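Local coordinates for protein probable Ni/Fe-hydrogenase 1 B-type cytochrome subunit (Escherichia coli K-12, PDB 6G94) that probably serves as the haem-bearing, membrane-embedded b-type cytochrome that carries electrons for hydrogenase 1 in the inner membrane, at residues Y37-P42 / Y58-H63. Residues are numbered along the deposited sequence; the frame is centred on the assembly and turned at random.
With HEM (protoporphyrin IX containing Fe), chain B.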
loop_
_atom_site.group_PDB
_atom_site.type_symbol
_atom_site.label_atom_id
_atom_site.label_comp_id
_atom_site.label_asym_id
_atom_site.label_seq_id
_atom_site.Cartn_x
_atom_site.Cartn_y
_atom_site.Cartn_z
ATOM N N TYR I 37 13.026 -21.913 -24.625
ATOM C CA TYR I 37 11.804 -21.197 -24.944
ATOM C C TYR I 37 11.486 -20.145 -23.874
ATOM O O TYR I 37 11.242 -18.994 -24.197
ATOM C CB TYR I 37 10.624 -22.165 -25.108
ATOM C CG TYR I 37 9.348 -21.455 -25.490
ATOM C CD1 TYR I 37 9.204 -20.898 -26.763
ATOM C CD2 TYR I 37 8.300 -21.304 -24.573
ATOM C CE1 TYR I 37 8.052 -20.221 -27.120
ATOM C CE2 TYR I 37 7.142 -20.625 -24.924
ATOM C CZ TYR I 37 7.025 -20.088 -26.200
ATOM O OH TYR I 37 5.896 -19.410 -26.577
ATOM N N PHE I 38 11.502 -20.564 -22.608
ATOM C CA PHE I 38 11.152 -19.712 -21.484
ATOM C C PHE I 38 12.267 -18.763 -21.011
ATOM O O PHE I 38 12.021 -17.883 -20.187
ATOM C CB PHE I 38 10.645 -20.571 -20.334
ATOM C CG PHE I 38 9.329 -21.204 -20.610
ATOM C CD1 PHE I 38 8.264 -20.444 -21.054
ATOM C CD2 PHE I 38 9.149 -22.570 -20.429
ATOM C CE1 PHE I 38 7.039 -21.035 -21.322
ATOM C CE2 PHE I 38 7.926 -23.174 -20.693
ATOM C CZ PHE I 38 6.867 -22.401 -21.149
ATOM N N ILE I 39 13.478 -18.926 -21.535
ATOM C CA ILE I 39 14.516 -17.926 -21.326
ATOM C C ILE I 39 14.190 -16.686 -22.149
ATOM O O ILE I 39 14.499 -15.577 -21.751
ATOM C CB ILE I 39 15.923 -18.484 -21.645
ATOM C CG1 ILE I 39 16.330 -19.517 -20.570
ATOM C CG2 ILE I 39 16.974 -17.380 -21.756
ATOM C CD1 ILE I 39 17.492 -20.421 -20.933
ATOM N N GLY I 40 13.517 -16.873 -23.276
ATOM C CA GLY I 40 13.202 -15.778 -24.181
ATOM C C GLY I 40 11.789 -15.247 -23.978
ATOM O O GLY I 40 11.566 -14.031 -23.995
ATOM N N LYS I 41 10.827 -16.151 -23.802
ATOM C CA LYS I 41 9.469 -15.771 -23.426
ATOM C C LYS I 41 9.178 -16.354 -22.042
ATOM O O LYS I 41 8.584 -17.445 -21.929
ATOM C CB LYS I 41 8.452 -16.252 -24.465
ATOM C CG LYS I 41 8.552 -15.547 -25.807
ATOM C CD LYS I 41 7.820 -14.205 -25.791
ATOM C CE LYS I 41 8.031 -13.423 -27.092
ATOM N NZ LYS I 41 7.532 -12.014 -27.017
ATOM N N PRO I 42 9.625 -15.651 -20.980
ATOM C CA PRO I 42 9.558 -16.177 -19.601
ATOM C C PRO I 42 8.144 -16.410 -19.123
ATOM O O PRO I 42 7.202 -15.792 -19.630
ATOM C CB PRO I 42 10.196 -15.075 -18.772
ATOM C CG PRO I 42 11.093 -14.366 -19.739
ATOM C CD PRO I 42 10.332 -14.358 -21.027
ATOM N N TYR I 58 16.965 -21.378 -12.088
ATOM C CA TYR I 58 16.973 -22.828 -12.264
ATOM C C TYR I 58 16.728 -23.253 -13.716
ATOM O O TYR I 58 17.305 -24.206 -14.185
ATOM C CB TYR I 58 15.938 -23.517 -11.383
ATOM C CG TYR I 58 16.321 -23.663 -9.956
ATOM C CD1 TYR I 58 17.523 -24.257 -9.590
ATOM C CD2 TYR I 58 15.475 -23.215 -8.957
ATOM C CE1 TYR I 58 17.881 -24.384 -8.246
ATOM C CE2 TYR I 58 15.813 -23.328 -7.624
ATOM C CZ TYR I 58 17.014 -23.916 -7.278
ATOM O OH TYR I 58 17.328 -24.021 -5.970
ATOM N N ILE I 59 15.859 -22.551 -14.421
ATOM C CA ILE I 59 15.620 -22.802 -15.829
ATOM C C ILE I 59 16.903 -22.601 -16.628
ATOM O O ILE I 59 17.208 -23.364 -17.517
ATOM C CB ILE I 59 14.508 -21.869 -16.333
ATOM C CG1 ILE I 59 13.169 -22.328 -15.798
ATOM C CG2 ILE I 59 14.476 -21.735 -17.852
ATOM C CD1 ILE I 59 12.111 -21.256 -15.958
ATOM N N ARG I 60 17.641 -21.558 -16.298
ATOM C CA ARG I 60 18.873 -21.240 -17.004
ATOM C C ARG I 60 19.935 -22.269 -16.678
ATOM O O ARG I 60 20.767 -22.589 -17.497
ATOM C CB ARG I 60 19.342 -19.816 -16.666
ATOM C CG ARG I 60 18.307 -18.731 -16.940
ATOM C CD ARG I 60 18.790 -17.303 -16.701
ATOM N NE ARG I 60 20.171 -17.097 -17.119
ATOM C CZ ARG I 60 21.151 -16.842 -16.276
ATOM N NH1 ARG I 60 22.385 -16.701 -16.698
ATOM N NH2 ARG I 60 20.874 -16.744 -15.003
ATOM N N LEU I 61 19.876 -22.790 -15.464
ATOM C CA LEU I 61 20.891 -23.711 -14.971
ATOM C C LEU I 61 20.685 -25.052 -15.650
ATOM O O LEU I 61 21.641 -25.642 -16.163
ATOM C CB LEU I 61 20.790 -23.867 -13.451
ATOM C CG LEU I 61 21.659 -24.904 -12.722
ATOM C CD1 LEU I 61 22.170 -24.321 -11.416
ATOM C CD2 LEU I 61 20.893 -26.187 -12.442
ATOM N N ILE I 62 19.433 -25.528 -15.628
ATOM C CA ILE I 62 19.037 -26.754 -16.282
ATOM C C ILE I 62 19.382 -26.655 -17.765
ATOM O O ILE I 62 19.847 -27.623 -18.350
ATOM C CB ILE I 62 17.541 -27.024 -16.068
ATOM C CG1 ILE I 62 17.266 -27.291 -14.592
ATOM C CG2 ILE I 62 17.089 -28.220 -16.883
ATOM C CD1 ILE I 62 15.806 -27.418 -14.242
ATOM N N HIS I 63 19.195 -25.481 -18.358
ATOM C CA HIS I 63 19.542 -25.256 -19.751
ATOM C C HIS I 63 21.035 -25.410 -20.012
ATOM O O HIS I 63 21.442 -26.179 -20.865
ATOM C CB HIS I 63 19.045 -23.890 -20.213
ATOM C CG HIS I 63 19.081 -23.702 -21.701
ATOM N ND1 HIS I 63 18.075 -24.142 -22.530
ATOM C CD2 HIS I 63 20.000 -23.113 -22.507
ATOM C CE1 HIS I 63 18.379 -23.844 -23.782
ATOM N NE2 HIS I 63 19.539 -23.221 -23.797
HETATM C CHA HEM B . 19.237 -19.571 -24.573
HETATM C CHB HEM B . 17.401 -23.307 -26.910
HETATM C CHC HEM B . 21.741 -25.368 -27.030
HETATM C CHD HEM B . 23.419 -21.901 -24.158
HETATM C C1A HEM B . 18.427 -20.377 -25.305
HETATM C C2A HEM B . 17.217 -19.941 -25.849
HETATM C C3A HEM B . 16.692 -20.982 -26.516
HETATM C C4A HEM B . 17.577 -22.061 -26.374
HETATM C CMA HEM B . 15.376 -20.967 -27.258
HETATM C CAA HEM B . 16.602 -18.570 -25.683
HETATM C CBA HEM B . 17.150 -17.551 -26.663
HETATM C CGA HEM B . 16.481 -16.233 -26.440
HETATM O O1A HEM B . 15.286 -16.020 -26.677
HETATM O O2A HEM B . 17.153 -15.297 -26.002
HETATM C C1B HEM B . 18.456 -24.191 -27.170
HETATM C C2B HEM B . 18.307 -25.381 -27.938
HETATM C C3B HEM B . 19.536 -25.946 -27.980
HETATM C C4B HEM B . 20.413 -25.078 -27.209
HETATM C CMB HEM B . 17.036 -25.888 -28.578
HETATM C CAB HEM B . 20.001 -27.175 -28.634
HETATM C CBB HEM B . 19.157 -28.048 -29.149
HETATM C C1C HEM B . 22.573 -24.631 -26.198
HETATM C C2C HEM B . 23.872 -24.993 -25.837
HETATM C C3C HEM B . 24.344 -24.000 -25.029
HETATM C C4C HEM B . 23.321 -23.038 -24.900
HETATM C CMC HEM B . 24.637 -26.219 -26.273
HETATM C CAC HEM B . 25.688 -23.973 -24.419
HETATM C CBC HEM B . 25.829 -23.928 -23.102
HETATM C C1D HEM B . 22.398 -20.978 -24.098
HETATM C C2D HEM B . 22.596 -19.710 -23.412
HETATM C C3D HEM B . 21.417 -19.045 -23.514
HETATM C C4D HEM B . 20.531 -19.934 -24.280
HETATM C CMD HEM B . 23.876 -19.301 -22.726
HETATM C CAD HEM B . 21.031 -17.673 -22.985
HETATM C CBD HEM B . 21.274 -17.532 -21.485
HETATM C CGD HEM B . 20.826 -16.222 -20.892
HETATM O O1D HEM B . 21.458 -15.174 -21.074
HETATM O O2D HEM B . 19.816 -16.174 -20.186
HETATM N NA HEM B . 18.661 -21.673 -25.659
HETATM N NB HEM B . 19.713 -24.055 -26.756
HETATM N NC HEM B . 22.244 -23.474 -25.577
HETATM N ND HEM B . 21.161 -21.072 -24.610
HETATM FE FE HEM B . 20.452 -22.470 -25.590
#
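I39 reaches across from the last turn of helix 20-40 and lays its terminal methyl over one face of the H63 imidazole. I39 CD1 sits 4.0 Å from the centroid of the H63 ring, 23° off its normal, and is shifted toward the CG rim, a CH-pi contact. The two branches of I39 divide the work: CG1 lies beside the backbone N (chi1 -70°) and sends CD1 to the histidine, while CG2, on the other branch, comes 3.5 Å from haem O2D. Further back, I39 CG1 packs against I59 CG2 at 4.0 Å, the two side chains running antiparallel alongside each other, and also brushes R60 CG. Cutting I39 back to an alanine is likely to strip this imidazole face of its methyl cover and open a gap between the two helices beside the haem. H63 points its ring at the haem, NE2 binding the iron at 2.1 Å; ND1 is hydrogen-bonded to T35 OG1, on helix 20-40, which helps fix the ring's rotation. R60, one turn earlier, bends at chi3 (38°) and donates a bent hydrogen bond from NE to haem propionate O2D, 3.2 Å, with NH2 salt-bridged to an acidic side chain on the chain of a different protein in the complex. On the other propionate, G40 brings its CA to 3.3 Å from O1A. With H184 as the second iron ligand, this is the bis-histidine haem site of a cytochrome b561-type helix bundle, at its predicted periplasmic end.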